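Local structure of citryl-spermidine/3,4-dihydroxybenzoyl-citryl-spermidine:spermidine ligase (Bacillus anthracis, 3TO3) at residues Lys190-Ala195 / Ile268-Glu273; Ser274-Cys279 / Leu287-Asn292. The protein catalyses the ATP-dependent condensation of spermidine with citryl-spermidine intermediates in the biosynthesis of petrobactin, a siderophore serving iron acquisition and virulence. All blocks are in the same frame, centred on the assembly; numbering follows the deposited sequence. Where two conformers were deposited one is given.

Contact 1: residues Lys190-Ala195 / Ile268-Glu273; sequences KLIWIA and IIYLGE
The carbonyl oxygen of W193 takes two amide donors from the facing strand, L271 N at 3.0 Å and, in a weak bond, G272 N at 3.3 Å. L271 and G272 both lie opposite W193, which makes a classic beta bulge between the antiparallel strands 192-195 and 268-273. Within the bulge W193 N also bonds to G272 O; further along, A195 and I269 form a hydrogen-bonded pair, A195 N reaching I269 O at 2.8 Å and I269 N returning to A195 O. At the bulge the side chain of L271 turns toward the neighbouring strand: CD1 lies 3.4 Å from A195 N and 3.9 Å from A195 CB. These strands belong to a three-stranded antiparallel sheet in which 192-197 is central, flanked by 241-246 and 268-273. On the sheet face of I192 and Y270, the phenol ring receives I192 CG2 at its edge, 3.8 Å from CE1; holding Y270 CG anti to the backbone N (chi1 166°) brings the ring there. W251 of helix 248-258 packs against I192 and I194 on this face, while H8 of the second subunit meets the Y270 ring edge-to-face. Helix 221-232 packs on the other face, with I231 against A195 and I269.

Contact 2: residues Ser274-Cys279 / Leu287-Asn292; sequences SADDYC and LRNVTN
D276 OD2 is gripped by two donors, the amide N289 ND2 at 2.9 Å across the contact and the guanidinium of R295 in a salt bridge. The amide bond is nearly straight (175°) and lies in the N289 amide plane, but it meets the carboxylate on its anti side. The segments contain the paired parts of a beta hairpin, strands 278-280 and 286-289 of the large mixed sheet, and loop residues before and after them extend the contact. The loop joining the two strands carries S283, M284 and R285, which bind ATP. Y278 and N289 make a non-hydrogen-bonded antiparallel pair, and C279 and R288 the next, hydrogen-bonded pair: C279 N donates to R288 O and R288 N to C279 O, both at 3.0 Å. Beyond the strand, V290 N still bonds to D277 O, and T291 OG1 accepts from D277 N at 3.0 Å, where a side chain takes over from the backbone.

N289 also lies over the phenol of Y278: its CA sits off-centre above one face, 4.0 Å from the ring centroid, and the amide plane is turned 50° from the ring. With CG anti to the backbone N (chi1 -175°), the amide extends across the ring to D276. The other amide atom, N289 OD1, accepts from N292 N in an Asx motif that holds the chain as it turns out of the strand. A water accepts from both N289 ND2 and Y278 OH, the latter at 2.6 Å, bridging the two polar ends.

How the contacts relate
Contact 1 is largely buried, an apolar strand pair wedged between helices and, on one face, the second subunit. Contact 2, touched by no other protein chain, is partly buried and relies more on polar side chains, a water and ion pairs. They belong to different sheets, yet the chain runs directly from strand 268-273 into 274-279, and the centres of the two contacts lie about 15 Å apart. K190 of contact 1 ties them, its NZ forming a salt bridge with D277 and a hydrogen bond to A275 O; L191 also packs on L287. Contact 2 lies nearer the nucleotide: the L287 side chain is about 10 Å from bound ATP, that of L191 about 14 Å.

Contact 1: residues Lys190-Ala195 / Ile268-Glu273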
loop_
_atom_site.group_PDB
_atom_site.type_symbol
_atom_site.label_atom_id
_atom_site.label_comp_id
_atom_site.label_asym_id
_atom_site.label_seq_id
_atom_site.Cartn_x
_atom_site.Cartn_y
_atom_site.Cartn_z
ATOM N N LYS B 190 6.872 16.057 -16.995
ATOM C CA LYS B 190 7.743 15.523 -18.031
ATOM C C LYS B 190 7.610 14.040 -17.987
ATOM O O LYS B 190 7.569 13.469 -16.911
ATOM C CB LYS B 190 9.203 15.807 -17.714
ATOM C CG LYS B 190 9.543 17.231 -17.547
ATOM C CD LYS B 190 9.392 17.940 -18.834
ATOM C CE LYS B 190 10.399 19.060 -18.913
ATOM N NZ LYS B 190 10.117 19.836 -20.138
ATOM N N LEU B 191 7.591 13.404 -19.146
ATOM C CA LEU B 191 7.665 11.962 -19.187
ATOM C C LEU B 191 9.109 11.599 -18.953
ATOM O O LEU B 191 10.010 12.369 -19.297
ATOM C CB LEU B 191 7.180 11.437 -20.527
ATOM C CG LEU B 191 5.729 11.815 -20.799
ATOM C CD1 LEU B 191 5.305 11.270 -22.127
ATOM C CD2 LEU B 191 4.919 11.216 -19.733
ATOM N N ILE B 192 9.319 10.458 -18.305
ATOM C CA ILE B 192 10.635 9.856 -18.210
ATOM C C ILE B 192 10.814 8.899 -19.397
ATOM O O ILE B 192 9.956 8.061 -19.641
ATOM C CB ILE B 192 10.768 9.054 -16.889
ATOM C CG1 ILE B 192 10.552 9.973 -15.663
ATOM C CG2 ILE B 192 12.087 8.274 -16.870
ATOM C CD1 ILE B 192 11.370 11.270 -15.650
ATOM N N TRP B 193 11.906 9.034 -20.138
ATOM C CA TRP B 193 12.232 8.083 -21.203
ATOM C C TRP B 193 13.165 7.010 -20.704
ATOM O O TRP B 193 14.200 7.321 -20.106
ATOM C CB TRP B 193 12.916 8.793 -22.382
ATOM C CG TRP B 193 11.952 9.479 -23.279
ATOM C CD1 TRP B 193 11.697 10.806 -23.326
ATOM C CD2 TRP B 193 11.055 8.861 -24.210
ATOM N NE1 TRP B 193 10.715 11.062 -24.235
ATOM C CE2 TRP B 193 10.302 9.883 -24.797
ATOM C CE3 TRP B 193 10.837 7.540 -24.619
ATOM C CZ2 TRP B 193 9.334 9.637 -25.783
ATOM C CZ3 TRP B 193 9.896 7.294 -25.580
ATOM C CH2 TRP B 193 9.145 8.344 -26.159
ATOM N N ILE B 194 12.815 5.746 -20.949
ATOM C CA ILE B 194 13.728 4.652 -20.646
ATOM C C ILE B 194 13.996 3.822 -21.901
ATOM O O ILE B 194 13.174 3.759 -22.806
ATOM C CB ILE B 194 13.188 3.668 -19.522
ATOM C CG1 ILE B 194 12.013 2.840 -20.049
ATOM C CG2 ILE B 194 12.831 4.403 -18.238
ATOM C CD1 ILE B 194 11.538 1.773 -19.136
ATOM N N ALA B 195 15.150 3.175 -21.940
ATOM C CA ALA B 195 15.389 2.129 -22.901
ATOM C C ALA B 195 15.028 0.801 -22.258
ATOM O O ALA B 195 15.366 0.547 -21.104
ATOM C CB ALA B 195 16.844 2.125 -23.336
ATOM N N ILE B 268 16.712 -2.487 -18.336
ATOM C CA ILE B 268 16.080 -1.179 -18.341
ATOM C C ILE B 268 17.145 -0.108 -18.107
ATOM O O ILE B 268 18.005 -0.231 -17.228
ATOM C CB ILE B 268 15.055 -1.068 -17.218
ATOM C CG1 ILE B 268 13.746 -1.694 -17.624
ATOM C CG2 ILE B 268 14.745 0.353 -16.929
ATOM C CD1 ILE B 268 12.811 -1.719 -16.430
ATOM N N ILE B 269 17.121 0.944 -18.904
ATOM C CA ILE B 269 18.135 1.977 -18.743
ATOM C C ILE B 269 17.448 3.331 -18.777
ATOM O O ILE B 269 16.664 3.624 -19.687
ATOM C CB ILE B 269 19.183 1.951 -19.871
ATOM C CG1 ILE B 269 19.860 0.586 -19.973
ATOM C CG2 ILE B 269 20.210 3.047 -19.665
ATOM C CD1 ILE B 269 20.753 0.410 -21.211
ATOM N N TYR B 270 17.750 4.147 -17.775
ATOM C CA TYR B 270 17.183 5.466 -17.671
ATOM C C TYR B 270 17.871 6.397 -18.672
ATOM O O TYR B 270 19.087 6.491 -18.695
ATOM C CB TYR B 270 17.340 5.987 -16.235
ATOM C CG TYR B 270 17.084 7.473 -16.112
ATOM C CD1 TYR B 270 15.802 7.978 -16.015
ATOM C CD2 TYR B 270 18.138 8.378 -16.107
ATOM C CE1 TYR B 270 15.573 9.373 -15.936
ATOM C CE2 TYR B 270 17.920 9.751 -16.022
ATOM C CZ TYR B 270 16.640 10.241 -15.931
ATOM O OH TYR B 270 16.444 11.612 -15.860
ATOM N N LEU B 271 17.086 7.091 -19.481
ATOM C CA LEU B 271 17.621 8.051 -20.444
ATOM C C LEU B 271 17.455 9.508 -19.959
ATOM O O LEU B 271 18.438 10.236 -19.826
ATOM C CB LEU B 271 17.038 7.828 -21.839
ATOM C CG LEU B 271 17.262 6.377 -22.246
ATOM C CD1 LEU B 271 16.409 5.975 -23.485
ATOM C CD2 LEU B 271 18.749 6.162 -22.479
ATOM N N GLY B 272 16.221 9.947 -19.739
ATOM C CA GLY B 272 15.981 11.304 -19.257
ATOM C C GLY B 272 14.537 11.754 -19.407
ATOM O O GLY B 272 13.627 10.932 -19.485
ATOM N N GLU B 273 14.327 13.063 -19.486
ATOM C CA GLU B 273 12.981 13.630 -19.463
ATOM C C GLU B 273 12.549 14.074 -20.842
ATOM O O GLU B 273 13.393 14.413 -21.662
ATOM C CB GLU B 273 12.927 14.798 -18.481
ATOM C CG GLU B 273 13.550 14.425 -17.140
ATOM C CD GLU B 273 13.410 15.489 -16.079
ATOM O OE1 GLU B 273 14.334 16.321 -15.941
ATOM O OE2 GLU B 273 12.389 15.468 -15.366
#

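Contact 2: residues Ser274-Cys279 / Leu287-Asn292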
loop_
_atom_site.group_PDB
_atom_site.type_symbol
_atom_site.label_atom_id
_atom_site.label_comp_id
_atom_site.label_asym_id
_atom_site.label_seq_id
_atom_site.Cartn_x
_atom_site.Cartn_y
_atom_site.Cartn_z
ATOM N N SER B 274 11.247 14.026 -21.129
ATOM C CA SER B 274 10.789 14.513 -22.426
ATOM C C SER B 274 11.074 16.003 -22.579
ATOM O O SER B 274 11.180 16.717 -21.586
ATOM C CB SER B 274 9.304 14.223 -22.630
ATOM O OG SER B 274 8.551 14.651 -21.526
ATOM N N ALA B 275 11.236 16.468 -23.819
ATOM C CA ALA B 275 11.402 17.898 -24.068
ATOM C C ALA B 275 10.090 18.613 -23.764
ATOM O O ALA B 275 10.074 19.678 -23.166
ATOM C CB ALA B 275 11.823 18.175 -25.568
ATOM N N ASP B 276 8.987 18.023 -24.211
ATOM C CA ASP B 276 7.668 18.625 -24.031
ATOM C C ASP B 276 7.088 18.406 -22.622
ATOM O O ASP B 276 7.422 17.436 -21.924
ATOM C CB ASP B 276 6.687 18.121 -25.114
ATOM C CG ASP B 276 7.117 18.534 -26.545
ATOM O OD1 ASP B 276 8.036 19.377 -26.694
ATOM O OD2 ASP B 276 6.524 18.029 -27.525
ATOM N N ASP B 277 6.213 19.319 -22.232
ATOM C CA ASP B 277 5.440 19.206 -21.008
ATOM C C ASP B 277 4.105 18.511 -21.297
ATOM O O ASP B 277 3.512 18.677 -22.358
ATOM C CB ASP B 277 5.168 20.595 -20.440
ATOM C CG ASP B 277 6.403 21.225 -19.843
ATOM O OD1 ASP B 277 7.225 20.491 -19.268
ATOM O OD2 ASP B 277 6.568 22.450 -19.960
ATOM N N TYR B 278 3.649 17.722 -20.344
ATOM C CA TYR B 278 2.386 17.042 -20.485
ATOM C C TYR B 278 1.497 17.401 -19.320
ATOM O O TYR B 278 1.937 17.921 -18.286
ATOM C CB TYR B 278 2.573 15.523 -20.577
ATOM C CG TYR B 278 3.148 15.063 -21.901
ATOM C CD1 TYR B 278 2.340 14.489 -22.864
ATOM C CD2 TYR B 278 4.508 15.223 -22.193
ATOM C CE1 TYR B 278 2.859 14.079 -24.082
ATOM C CE2 TYR B 278 5.038 14.812 -23.400
ATOM C CZ TYR B 278 4.203 14.247 -24.343
ATOM O OH TYR B 278 4.712 13.836 -25.550
ATOM N N CYS B 279 0.224 17.130 -19.496
ATOM C CA CYS B 279 -0.734 17.442 -18.472
ATOM C C CYS B 279 -1.785 16.328 -18.462
ATOM O O CYS B 279 -2.221 15.889 -19.523
ATOM C CB CYS B 279 -1.352 18.775 -18.837
ATOM S SG CYS B 279 -2.510 19.344 -17.673
ATOM N N LEU B 287 -2.029 11.412 -20.884
ATOM C CA LEU B 287 -1.434 12.724 -20.822
ATOM C C LEU B 287 -1.467 13.397 -22.192
ATOM O O LEU B 287 -1.143 12.768 -23.222
ATOM C CB LEU B 287 0.007 12.608 -20.321
ATOM C CG LEU B 287 0.185 11.748 -19.059
ATOM C CD1 LEU B 287 1.647 11.379 -18.851
ATOM C CD2 LEU B 287 -0.329 12.478 -17.856
ATOM N N ARG B 288 -1.873 14.666 -22.203
ATOM C CA ARG B 288 -1.863 15.471 -23.412
ATOM C C ARG B 288 -0.564 16.263 -23.470
ATOM O O ARG B 288 0.035 16.584 -22.441
ATOM C CB ARG B 288 -3.080 16.400 -23.490
ATOM C CG ARG B 288 -3.253 17.330 -22.314
ATOM C CD ARG B 288 -4.347 18.379 -22.552
ATOM N NE ARG B 288 -3.785 19.716 -22.738
ATOM C CZ ARG B 288 -3.829 20.680 -21.833
ATOM N NH1 ARG B 288 -4.436 20.478 -20.669
ATOM N NH2 ARG B 288 -3.289 21.857 -22.107
ATOM N N ASN B 289 -0.089 16.524 -24.677
ATOM C CA ASN B 289 1.115 17.287 -24.831
ATOM C C ASN B 289 0.701 18.756 -24.759
ATOM O O ASN B 289 -0.091 19.227 -25.572
ATOM C CB ASN B 289 1.717 16.915 -26.184
ATOM C CG ASN B 289 3.044 17.559 -26.429
ATOM O OD1 ASN B 289 3.217 18.739 -26.166
ATOM N ND2 ASN B 289 3.995 16.789 -26.947
ATOM N N VAL B 290 1.204 19.472 -23.759
ATOM C CA VAL B 290 0.788 20.861 -23.529
ATOM C C VAL B 290 1.523 21.814 -24.468
ATOM O O VAL B 290 0.994 22.836 -24.898
ATOM C CB VAL B 290 1.094 21.322 -22.094
ATOM C CG1 VAL B 290 0.684 22.750 -21.922
ATOM C CG2 VAL B 290 0.368 20.483 -21.099
ATOM N N THR B 291 2.767 21.465 -24.744
ATOM C CA THR B 291 3.669 22.257 -25.545
ATOM C C THR B 291 3.247 22.215 -27.007
ATOM O O THR B 291 3.354 23.211 -27.715
ATOM C CB THR B 291 5.091 21.685 -25.434
ATOM O OG1 THR B 291 5.481 21.616 -24.050
ATOM C CG2 THR B 291 6.077 22.543 -26.210
ATOM N N ASN B 292 2.777 21.057 -27.456
ATOM C CA ASN B 292 2.375 20.880 -28.852
ATOM C C ASN B 292 1.048 20.112 -28.972
ATOM O O ASN B 292 1.034 18.893 -29.147
ATOM C CB ASN B 292 3.486 20.181 -29.655
ATOM C CG ASN B 292 4.779 21.001 -29.730
ATOM O OD1 ASN B 292 5.807 20.613 -29.169
ATOM N ND2 ASN B 292 4.735 22.122 -30.436
HETATM O O HOH W 1 2.997 13.787 -27.508
#